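Glutathione S-transferase (Bombyx mori, PDB 5ZFG) probably catalyses the conjugation of glutathione to electrophilic compounds and metabolises the organophosphate insecticide diazinon. Local coordinates at residues 67-70 against 71-74; 90-93 against 94-98; 100-104 against 105-109. All coordinates share one frame; numbering follows the deposited sequence. Where two conformers were deposited one is given.

Contact 1 (67-70 against 71-74); sequences SNAI and LQYI. With ACT (acetate ion), chain H.
Leu71 and Ile74 lie one helical turn beyond Ser67 and Ile70, and this apolar side of helix 67-78 is its tightly packed part. CG of Leu71 rests on the carbonyl oxygen of Ser67, 3.2 Å from Ser67 O, because chi1 of -68° swings the branch back beside its own backbone N and over the preceding turn. Ile74 makes the same backward reach, its CG1 coming to 4.3 Å from Ile70 CG2. Branched aliphatics suit these positions: Ile70 and Ile74 press on Leu57 of strand 56-59, while Ile70 touches Val17 and Leu71 touches Ala20 of helix 12-23. Helices 67-78 and 12-23, packed against the four-stranded sheet, belong to the thioredoxin-like fold of the glutathione transferase N-terminal domain. Gln72 faces helix 89-114 and packs on its Leu99, with OE1 3.5 Å from Ala69 CA and NE2 weakly hydrogen-bonded to Asn96 OD1. An alanine in place of Gln72 would probably leave that oxygen of Asn96 without one of its donors and open a gap between the two helices. The first turn at Ser67 is looser and partly exposed. Here an acetate ion, probably from the crystallisation liquor, is held by two donors: Ser67 N gives a bond of 2.9 Å to acetate OXT, and Ser67 OG one of 2.7 Å to acetate O. Small and hydroxylated, serine can offer both groups to one carboxylate, and the start of the helix probably adds its positive end. The pairing is consistent with the way relatives hold a glutathione carboxylate at this helix start.

Contact 2 (90-93 against 94-98); sequences KSRA and IVNHR
His97 N donates a hydrogen bond to Ala93 O at 2.7 Å, the shortest between 90-93 and 94-98. One residue earlier along helix 89-114, Asn96 N reaches Arg92 O at 2.8 Å. The amide of Asn96 folds back over the same oxygen: with chi1 at -72°, its CG sits 3.4 Å from Arg92 O and ND2 crosses the stem of Arg92 obliquely, 3.8 Å from Arg92 CG. The flat ends of the two side chains are strongly turned against each other, guanidinium and amide planes standing 69° apart. Asn96 OD1 accepts from Tyr85 OH; the arginine, in one of its two deposited conformers, bonds Pro86 O and Tyr85 O and makes a salt bridge to Asp76. On the next face Ile94 lays CG1 against Lys90 O at 3.4 Å and sets CG2 over one face of the Arg98 guanidinium, a fitting use of an apolar branch beside a flat cation. Ala93 is small where the dimer closes, its methyl meeting Tyr73 of the second subunit, and His97 NE2 bonds Gln51 OE1 of that subunit. This start of the first long helix of the glutathione transferase C-terminal domain is thus divided by chemistry: Arg92 turns to the segment before the helix, Ala93 and His97 to the second subunit, and Asn96 touches both. In this conformer the buried positive charge of Arg92 is likely to be balanced by Asp76, a pairing that would link the end of helix 67-78 to the beginning of this one.

Contact 3 (100-104 against 105-109); sequences CFNLS and SYYAN
Tyr106 packs against Phe101 where helix 89-114, in the all-helical C-terminal domain of the transferase, widens into a pi-type turn. The widening shows in the bonding: Phe101 O accepts from two backbone donors, Ser105 N in the ordinary four-residue spacing and Tyr106 N, five residues on, in a nearly straight bond (173°). The short segments 100-104 and 105-109 are inclined by 27°, so the helix bends as it passes the extra residue. The Tyr106 side chain starts with CB over one face of the Phe101 ring, 4.1 Å from the ring centroid, in a CH-pi contact. CG then passes 4.1 Å from Phe101 CE2, and CD1 touches Phe101 CZ at 3.8 Å. The rings themselves are oblique, their planes 45° apart. On the other flank the side chain of Asn102 lies near CD2. Farther out the ring enters the bundle between Leu136 and Leu139 of helix 126-146 and Leu163 of helix 160-172, and OH hydrogen-bonds Thr167 OG1. A tyrosine suits this path, being apolar along its length with a polar tip that finds a partner deep among helices. Tyr107 points roughly at right angles to Tyr106 and reaches Pro12 and Pro13 on helix 12-23 of the N-terminal domain, while also touching Ser166 of helix 160-172. Ser104, small and hydroxylated, faces the dimer, with OG bonded to Glu66 OE2 of the second subunit. Across the same widened turn, Tyr107 N also bonds five residues back to Asn102 O at 2.9 Å, in the carbonyl plane and on a lone pair.

Overall arrangement
From the N terminus, the chain first builds the four-stranded sheet and then reaches contact 1 on helix 67-78; a short connection leads into helix 89-114, whose early turns hold contact 2 and whose later turns hold contact 3. All three are local, within a single helix, so none closes a long loop, and they follow in series without nesting or crossing. Contact 1 belongs to the N-terminal domain, the others to the C-terminal one. The two helices pack together, with 67-74 touching both 90-98 and 100-109, which joins the domains. All three contacts also reach the second subunit, so the same pair of helices contributes to the dimer interface.

Contact 1 (67-70 against 71-74)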
ATOM      1  N   SER B  67      -7.996   3.069  -0.405  1.00  4.85           N
ATOM      2  CA  SER B  67      -7.949   4.527  -0.242  1.00  4.83           C
ATOM      3  C   SER B  67      -6.638   5.137  -0.761  1.00  5.72           C
ATOM      4  O   SER B  67      -6.652   6.240  -1.332  1.00  3.98           O
ATOM      5  CB  SER B  67      -8.190   4.907   1.227  1.00  6.32           C
ATOM      6  OG  SER B  67      -7.191   4.423   2.106  1.00 10.74           O
ATOM      7  N   ASN B  68      -5.496   4.437  -0.602  1.00  5.43           N
ATOM      8  CA  ASN B  68      -4.239   4.960  -1.146  1.00  5.62           C
ATOM      9  C   ASN B  68      -4.310   5.096  -2.663  1.00  4.94           C
ATOM     10  O   ASN B  68      -3.898   6.116  -3.227  1.00  5.05           O
ATOM     11  CB  ASN B  68      -3.069   4.061  -0.767  1.00  4.50           C
ATOM     12  CG  ASN B  68      -2.657   4.221   0.667  1.00  8.41           C
ATOM     13  OD1 ASN B  68      -3.210   5.039   1.398  1.00  6.70           O
ATOM     14  ND2 ASN B  68      -1.694   3.411   1.095  1.00  6.87           N
ATOM     15  N   ALA B  69      -4.827   4.073  -3.338  1.00  3.09           N
ATOM     16  CA  ALA B  69      -4.966   4.139  -4.793  1.00  2.97           C
ATOM     17  C   ALA B  69      -5.980   5.202  -5.207  1.00  4.46           C
ATOM     18  O   ALA B  69      -5.812   5.858  -6.244  1.00  4.95           O
ATOM     19  CB  ALA B  69      -5.382   2.772  -5.326  1.00  4.02           C
ATOM     20  N   ILE B  70      -7.051   5.369  -4.418  1.00  4.38           N
ATOM     21  CA  ILE B  70      -8.019   6.434  -4.710  1.00  6.19           C
ATOM     22  C   ILE B  70      -7.351   7.798  -4.605  1.00  6.00           C
ATOM     23  O   ILE B  70      -7.531   8.659  -5.479  1.00  5.10           O
ATOM     24  CB  ILE B  70      -9.239   6.342  -3.775  1.00  5.01           C
ATOM     25  CG1 ILE B  70     -10.005   5.028  -3.995  1.00  7.98           C
ATOM     26  CG2 ILE B  70     -10.182   7.558  -4.020  1.00  4.85           C
ATOM     27  CD1 ILE B  70     -11.075   4.773  -2.922  1.00  6.61           C
ATOM     28  N   LEU B  71      -6.540   8.008  -3.555  1.00  4.50           N
ATOM     29  CA  LEU B  71      -5.814   9.269  -3.403  1.00  5.21           C
ATOM     30  C   LEU B  71      -4.922   9.544  -4.613  1.00  5.76           C
ATOM     31  O   LEU B  71      -4.896  10.663  -5.155  1.00  5.00           O
ATOM     32  CB  LEU B  71      -4.973   9.249  -2.124  1.00  5.16           C
ATOM     33  CG  LEU B  71      -5.720   9.257  -0.778  1.00  3.30           C
ATOM     34  CD1 LEU B  71      -4.766   9.063   0.379  1.00  5.68           C
ATOM     35  CD2 LEU B  71      -6.476  10.573  -0.638  1.00  8.31           C
ATOM     36  N   GLN B  72      -4.179   8.534  -5.049  1.00  3.99           N
ATOM     37  CA  GLN B  72      -3.295   8.708  -6.204  1.00  5.35           C
ATOM     38  C   GLN B  72      -4.087   9.009  -7.476  1.00  6.64           C
ATOM     39  O   GLN B  72      -3.684   9.860  -8.288  1.00  6.56           O
ATOM     40  CB  GLN B  72      -2.433   7.452  -6.359  1.00  4.31           C
ATOM     41  CG  GLN B  72      -1.459   7.300  -5.176  1.00  5.66           C
ATOM     42  CD  GLN B  72      -0.925   5.890  -4.995  1.00 13.32           C
ATOM     43  OE1 GLN B  72      -1.605   4.915  -5.299  1.00  6.34           O
ATOM     44  NE2 GLN B  72       0.304   5.782  -4.476  1.00 11.72           N
ATOM     45  N   TYR B  73      -5.238   8.357  -7.639  1.00  4.69           N
ATOM     46  CA  TYR B  73      -6.021   8.502  -8.864  1.00  6.88           C
ATOM     47  C   TYR B  73      -6.650   9.886  -8.959  1.00  7.31           C
ATOM     48  O   TYR B  73      -6.621  10.509 -10.022  1.00  6.83           O
ATOM     49  CB  TYR B  73      -7.096   7.423  -8.913  1.00  5.22           C
ATOM     50  CG  TYR B  73      -8.169   7.649  -9.973  1.00  7.13           C
ATOM     51  CD1 TYR B  73      -7.873   7.493 -11.316  1.00 10.00           C
ATOM     52  CD2 TYR B  73      -9.454   8.017  -9.615  1.00 11.38           C
ATOM     53  CE1 TYR B  73      -8.839   7.693 -12.288  1.00 10.47           C
ATOM     54  CE2 TYR B  73     -10.434   8.231 -10.582  1.00 10.47           C
ATOM     55  CZ  TYR B  73     -10.111   8.061 -11.915  1.00 10.55           C
ATOM     56  OH  TYR B  73     -11.070   8.246 -12.891  1.00 16.66           O
ATOM     57  N   ILE B  74      -7.201  10.385  -7.851  1.00  6.59           N
ATOM     58  CA  ILE B  74      -7.823  11.707  -7.870  1.00  7.41           C
ATOM     59  C   ILE B  74      -6.811  12.768  -8.299  1.00 11.53           C
ATOM     60  O   ILE B  74      -7.124  13.668  -9.097  1.00  8.80           O
ATOM     61  CB  ILE B  74      -8.439  12.013  -6.489  1.00  7.24           C
ATOM     62  CG1 ILE B  74      -9.675  11.146  -6.259  1.00 10.23           C
ATOM     63  CG2 ILE B  74      -8.782  13.496  -6.386  1.00 14.18           C
ATOM     64  CD1 ILE B  74     -10.423  10.786  -7.496  1.00 19.99           C
TER
HETATM   65  C   ACT H 302      -8.383   1.242   2.779  0.85 12.02           C
HETATM   66  O   ACT H 302      -7.263   1.794   2.882  0.85 15.88           O
HETATM   67  OXT ACT H 302      -9.107   1.599   1.820  0.85  8.85           O
HETATM   68  CH3 ACT H 302      -8.846   0.202   3.762  0.85 24.75           C

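Contact 2 (90-93 against 94-98)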
ATOM      1  N   LYS B  90      11.584  11.175  -7.566  1.00 10.15           N
ATOM      2  CA  LYS B  90      12.047  11.051  -6.185  1.00 12.60           C
ATOM      3  C   LYS B  90      11.037  11.633  -5.203  1.00 15.64           C
ATOM      4  O   LYS B  90      10.715  11.009  -4.183  1.00 11.68           O
ATOM      5  CB  LYS B  90      13.406  11.728  -6.014  1.00 16.95           C
ATOM      6  CG  LYS B  90      13.982  11.581  -4.615  1.00 17.45           C
ATOM      7  CD  LYS B  90      15.387  12.155  -4.542  1.00 22.66           C
ATOM      8  CE  LYS B  90      15.831  12.326  -3.101  1.00 19.79           C
ATOM      9  NZ  LYS B  90      17.219  12.871  -3.062  1.00 28.97           N
ATOM     10  N   SER B  91      10.538  12.842  -5.479  1.00 14.38           N
ATOM     11  CA  SER B  91       9.556  13.443  -4.578  1.00 12.06           C
ATOM     12  C   SER B  91       8.282  12.605  -4.531  1.00  9.79           C
ATOM     13  O   SER B  91       7.662  12.452  -3.468  1.00  8.87           O
ATOM     14  CB  SER B  91       9.244  14.875  -5.018  1.00 16.32           C
ATOM     15  OG  SER B  91      10.442  15.593  -5.284  1.00 21.56           O
ATOM     16  N   ARG B  92       7.893  12.044  -5.674  1.00 11.53           N
ATOM     17  CA  ARG B  92       6.710  11.191  -5.713  0.55 11.33           C
ATOM     18  C   ARG B  92       6.932   9.905  -4.927  1.00  8.52           C
ATOM     19  O   ARG B  92       6.009   9.412  -4.256  1.00  7.45           O
ATOM     20  CB  ARG B  92       6.336  10.880  -7.161  0.55 10.74           C
ATOM     21  CG  ARG B  92       5.182   9.888  -7.300  0.55  9.80           C
ATOM     22  CD  ARG B  92       4.490  10.039  -8.649  0.55 10.90           C
ATOM     23  NE  ARG B  92       3.767  11.304  -8.749  0.55 10.08           N
ATOM     24  CZ  ARG B  92       2.624  11.463  -9.403  0.55  9.24           C
ATOM     25  NH1 ARG B  92       2.041  12.652  -9.436  0.55 11.01           N
ATOM     26  NH2 ARG B  92       2.059  10.437 -10.023  0.55  7.97           N
ATOM     27  N   ALA B  93       8.150   9.357  -4.984  1.00  7.92           N
ATOM     28  CA  ALA B  93       8.463   8.140  -4.232  1.00  6.25           C
ATOM     29  C   ALA B  93       8.337   8.353  -2.729  1.00  7.35           C
ATOM     30  O   ALA B  93       7.908   7.444  -2.004  1.00  8.19           O
ATOM     31  CB  ALA B  93       9.859   7.658  -4.580  1.00  6.40           C
ATOM     32  N   ILE B  94       8.733   9.530  -2.231  1.00  7.62           N
ATOM     33  CA  ILE B  94       8.581   9.797  -0.799  1.00  7.89           C
ATOM     34  C   ILE B  94       7.103   9.779  -0.416  1.00  7.95           C
ATOM     35  O   ILE B  94       6.720   9.194   0.608  1.00  6.73           O
ATOM     36  CB  ILE B  94       9.256  11.126  -0.403  1.00  9.22           C
ATOM     37  CG1 ILE B  94      10.755  11.110  -0.767  1.00 13.66           C
ATOM     38  CG2 ILE B  94       9.105  11.369   1.118  1.00  8.64           C
ATOM     39  CD1 ILE B  94      11.416  12.487  -0.702  1.00 15.86           C
ATOM     40  N   VAL B  95       6.249  10.399  -1.242  1.00  9.02           N
ATOM     41  CA  VAL B  95       4.807  10.334  -1.005  1.00  7.55           C
ATOM     42  C   VAL B  95       4.321   8.891  -1.038  1.00  7.54           C
ATOM     43  O   VAL B  95       3.613   8.443  -0.125  1.00  7.82           O
ATOM     44  CB  VAL B  95       4.039  11.200  -2.021  1.00  8.41           C
ATOM     45  CG1 VAL B  95       2.510  10.981  -1.853  1.00  6.32           C
ATOM     46  CG2 VAL B  95       4.399  12.678  -1.834  1.00  8.80           C
ATOM     47  N   ASN B  96       4.676   8.150  -2.099  1.00  4.84           N
ATOM     48  CA  ASN B  96       4.242   6.760  -2.212  1.00  6.00           C
ATOM     49  C   ASN B  96       4.708   5.944  -1.023  1.00  5.69           C
ATOM     50  O   ASN B  96       3.953   5.115  -0.501  1.00  4.37           O
ATOM     51  CB  ASN B  96       4.758   6.133  -3.505  1.00  4.39           C
ATOM     52  CG  ASN B  96       4.041   6.651  -4.742  1.00  5.66           C
ATOM     53  OD1 ASN B  96       2.955   7.246  -4.666  1.00  6.52           O
ATOM     54  ND2 ASN B  96       4.657   6.433  -5.899  1.00  6.26           N
ATOM     55  N   HIS B  97       5.942   6.178  -0.570  1.00  5.89           N
ATOM     56  CA  HIS B  97       6.436   5.445   0.586  1.00  5.12           C
ATOM     57  C   HIS B  97       5.588   5.724   1.818  1.00  6.65           C
ATOM     58  O   HIS B  97       5.189   4.804   2.545  1.00  5.55           O
ATOM     59  CB  HIS B  97       7.879   5.814   0.906  1.00  5.40           C
ATOM     60  CG  HIS B  97       8.304   5.219   2.205  1.00  7.43           C
ATOM     61  ND1 HIS B  97       8.072   5.837   3.413  1.00 10.48           N
ATOM     62  CD2 HIS B  97       8.800   3.993   2.496  1.00  7.44           C
ATOM     63  CE1 HIS B  97       8.453   5.036   4.394  1.00 11.56           C
ATOM     64  NE2 HIS B  97       8.904   3.913   3.863  1.00  8.78           N
ATOM     65  N   ARG B  98       5.327   7.006   2.085  1.00  7.70           N
ATOM     66  CA  ARG B  98       4.573   7.357   3.280  1.00  6.50           C
ATOM     67  C   ARG B  98       3.158   6.783   3.233  1.00  3.73           C
ATOM     68  O   ARG B  98       2.613   6.392   4.270  1.00  4.26           O
ATOM     69  CB  ARG B  98       4.554   8.884   3.463  1.00  6.54           C
ATOM     70  CG  ARG B  98       5.932   9.547   3.676  1.00  7.22           C
ATOM     71  CD  ARG B  98       6.656   9.083   4.939  1.00  8.67           C
ATOM     72  NE  ARG B  98       7.850   9.905   5.150  1.00 14.97           N
ATOM     73  CZ  ARG B  98       9.042   9.648   4.623  1.00 11.50           C
ATOM     74  NH1 ARG B  98       9.233   8.567   3.875  1.00  8.83           N
ATOM     75  NH2 ARG B  98      10.053  10.476   4.849  1.00 13.48           N
TER

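Contact 3 (100-104 against 105-109)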
ATOM      1  N   CYS B 100       2.382   3.855   1.733  1.00  5.88           N
ATOM      2  CA  CYS B 100       2.579   2.443   2.051  1.00  5.21           C
ATOM      3  C   CYS B 100       2.856   2.243   3.537  1.00  4.20           C
ATOM      4  O   CYS B 100       2.341   1.301   4.151  1.00  6.87           O
ATOM      5  CB  CYS B 100       3.743   1.876   1.227  1.00  4.30           C
ATOM      6  SG  CYS B 100       3.392   1.704  -0.536  1.00  9.40           S
ATOM      7  N   PHE B 101       3.682   3.124   4.116  1.00  4.11           N
ATOM      8  CA  PHE B 101       4.052   3.041   5.530  1.00  4.33           C
ATOM      9  C   PHE B 101       2.825   3.192   6.420  1.00  6.58           C
ATOM     10  O   PHE B 101       2.677   2.473   7.411  1.00  7.83           O
ATOM     11  CB  PHE B 101       5.099   4.125   5.839  1.00  5.86           C
ATOM     12  CG  PHE B 101       5.310   4.396   7.331  1.00  6.53           C
ATOM     13  CD1 PHE B 101       5.831   3.426   8.154  1.00  9.01           C
ATOM     14  CD2 PHE B 101       5.016   5.646   7.873  1.00  7.06           C
ATOM     15  CE1 PHE B 101       6.036   3.662   9.520  1.00  9.15           C
ATOM     16  CE2 PHE B 101       5.212   5.901   9.242  1.00  9.25           C
ATOM     17  CZ  PHE B 101       5.726   4.902  10.059  1.00 10.08           C
ATOM     18  N   ASN B 102       1.905   4.086   6.059  1.00  5.61           N
ATOM     19  CA  ASN B 102       0.674   4.173   6.840  1.00  5.51           C
ATOM     20  C   ASN B 102      -0.136   2.890   6.747  1.00  4.80           C
ATOM     21  O   ASN B 102      -0.638   2.386   7.760  1.00  7.76           O
ATOM     22  CB  ASN B 102      -0.190   5.355   6.393  1.00  3.90           C
ATOM     23  CG  ASN B 102      -1.374   5.535   7.309  1.00  7.08           C
ATOM     24  OD1 ASN B 102      -1.208   5.983   8.438  1.00  8.14           O
ATOM     25  ND2 ASN B 102      -2.570   5.157   6.849  1.00  5.40           N
ATOM     26  N   LEU B 103      -0.280   2.350   5.542  1.00  5.14           N
ATOM     27  CA  LEU B 103      -1.094   1.156   5.337  1.00  6.11           C
ATOM     28  C   LEU B 103      -0.465  -0.067   5.989  1.00 10.17           C
ATOM     29  O   LEU B 103      -1.164  -0.864   6.634  1.00 11.23           O
ATOM     30  CB  LEU B 103      -1.283   0.912   3.836  1.00  8.02           C
ATOM     31  CG  LEU B 103      -1.962  -0.393   3.376  1.00  8.53           C
ATOM     32  CD1 LEU B 103      -3.357  -0.547   3.971  1.00 12.94           C
ATOM     33  CD2 LEU B 103      -2.053  -0.449   1.858  1.00 13.15           C
ATOM     34  N   SER B 104       0.851  -0.220   5.837  1.00  7.23           N
ATOM     35  CA  SER B 104       1.517  -1.450   6.264  1.00  9.19           C
ATOM     36  C   SER B 104       1.819  -1.483   7.755  1.00  9.98           C
ATOM     37  O   SER B 104       1.896  -2.576   8.334  1.00 12.03           O
ATOM     38  CB  SER B 104       2.831  -1.635   5.513  1.00  6.92           C
ATOM     39  OG  SER B 104       3.840  -0.754   5.999  1.00  9.63           O
ATOM     40  N   SER B 105       2.010  -0.325   8.392  1.00  7.53           N
ATOM     41  CA  SER B 105       2.611  -0.290   9.722  0.69  9.58           C
ATOM     42  C   SER B 105       1.957   0.722  10.662  1.00 11.05           C
ATOM     43  O   SER B 105       1.481   0.374  11.748  1.00 10.95           O
ATOM     44  CB  SER B 105       4.109   0.022   9.599  0.69 12.94           C
ATOM     45  OG  SER B 105       4.726  -0.807   8.622  0.69 13.09           O
ATOM     46  N   TYR B 106       1.971   1.999  10.263  1.00  7.73           N
ATOM     47  CA  TYR B 106       1.587   3.069  11.184  1.00  8.68           C
ATOM     48  C   TYR B 106       0.126   2.944  11.591  1.00  8.49           C
ATOM     49  O   TYR B 106      -0.193   2.854  12.782  1.00  8.78           O
ATOM     50  CB  TYR B 106       1.858   4.439  10.550  1.00  9.68           C
ATOM     51  CG  TYR B 106       1.789   5.645  11.487  1.00  9.06           C
ATOM     52  CD1 TYR B 106       2.851   5.965  12.336  1.00  9.47           C
ATOM     53  CD2 TYR B 106       0.677   6.490  11.487  1.00 10.75           C
ATOM     54  CE1 TYR B 106       2.802   7.093  13.166  1.00 11.56           C
ATOM     55  CE2 TYR B 106       0.621   7.614  12.311  1.00 12.33           C
ATOM     56  CZ  TYR B 106       1.680   7.909  13.151  1.00 14.34           C
ATOM     57  OH  TYR B 106       1.602   9.028  13.965  1.00 11.18           O
ATOM     58  N   TYR B 107      -0.780   2.955  10.610  1.00  7.75           N
ATOM     59  CA  TYR B 107      -2.199   2.766  10.918  1.00  7.96           C
ATOM     60  C   TYR B 107      -2.466   1.368  11.476  1.00 11.40           C
ATOM     61  O   TYR B 107      -3.289   1.201  12.385  1.00  9.72           O
ATOM     62  CB  TYR B 107      -3.032   3.037   9.659  1.00  6.81           C
ATOM     63  CG  TYR B 107      -4.523   3.008   9.859  1.00 12.22           C
ATOM     64  CD1 TYR B 107      -5.108   3.642  10.946  1.00 12.50           C
ATOM     65  CD2 TYR B 107      -5.348   2.352   8.949  1.00 14.37           C
ATOM     66  CE1 TYR B 107      -6.495   3.612  11.130  1.00 13.68           C
ATOM     67  CE2 TYR B 107      -6.731   2.335   9.107  1.00 17.06           C
ATOM     68  CZ  TYR B 107      -7.297   2.961  10.206  1.00 15.03           C
ATOM     69  OH  TYR B 107      -8.669   2.945  10.367  1.00 16.34           O
ATOM     70  N   ALA B 108      -1.762   0.355  10.963  1.00  8.16           N
ATOM     71  CA  ALA B 108      -1.973  -1.016  11.417  1.00 10.80           C
ATOM     72  C   ALA B 108      -1.702  -1.149  12.910  1.00 10.82           C
ATOM     73  O   ALA B 108      -2.506  -1.736  13.643  1.00 12.67           O
ATOM     74  CB  ALA B 108      -1.078  -1.967  10.624  1.00 16.19           C
ATOM     75  N   ASN B 109      -0.581  -0.587  13.377  1.00  8.08           N
ATOM     76  CA  ASN B 109      -0.201  -0.686  14.787  1.00 10.77           C
ATOM     77  C   ASN B 109      -1.025   0.254  15.655  1.00 12.86           C
ATOM     78  O   ASN B 109      -1.475  -0.133  16.738  1.00 11.32           O
ATOM     79  CB  ASN B 109       1.286  -0.361  14.975  1.00 12.83           C
ATOM     80  CG  ASN B 109       2.192  -1.486  14.562  1.00 13.57           C
ATOM     81  OD1 ASN B 109       1.745  -2.602  14.344  1.00 15.54           O
ATOM     82  ND2 ASN B 109       3.485  -1.193  14.450  1.00 15.27           N
TER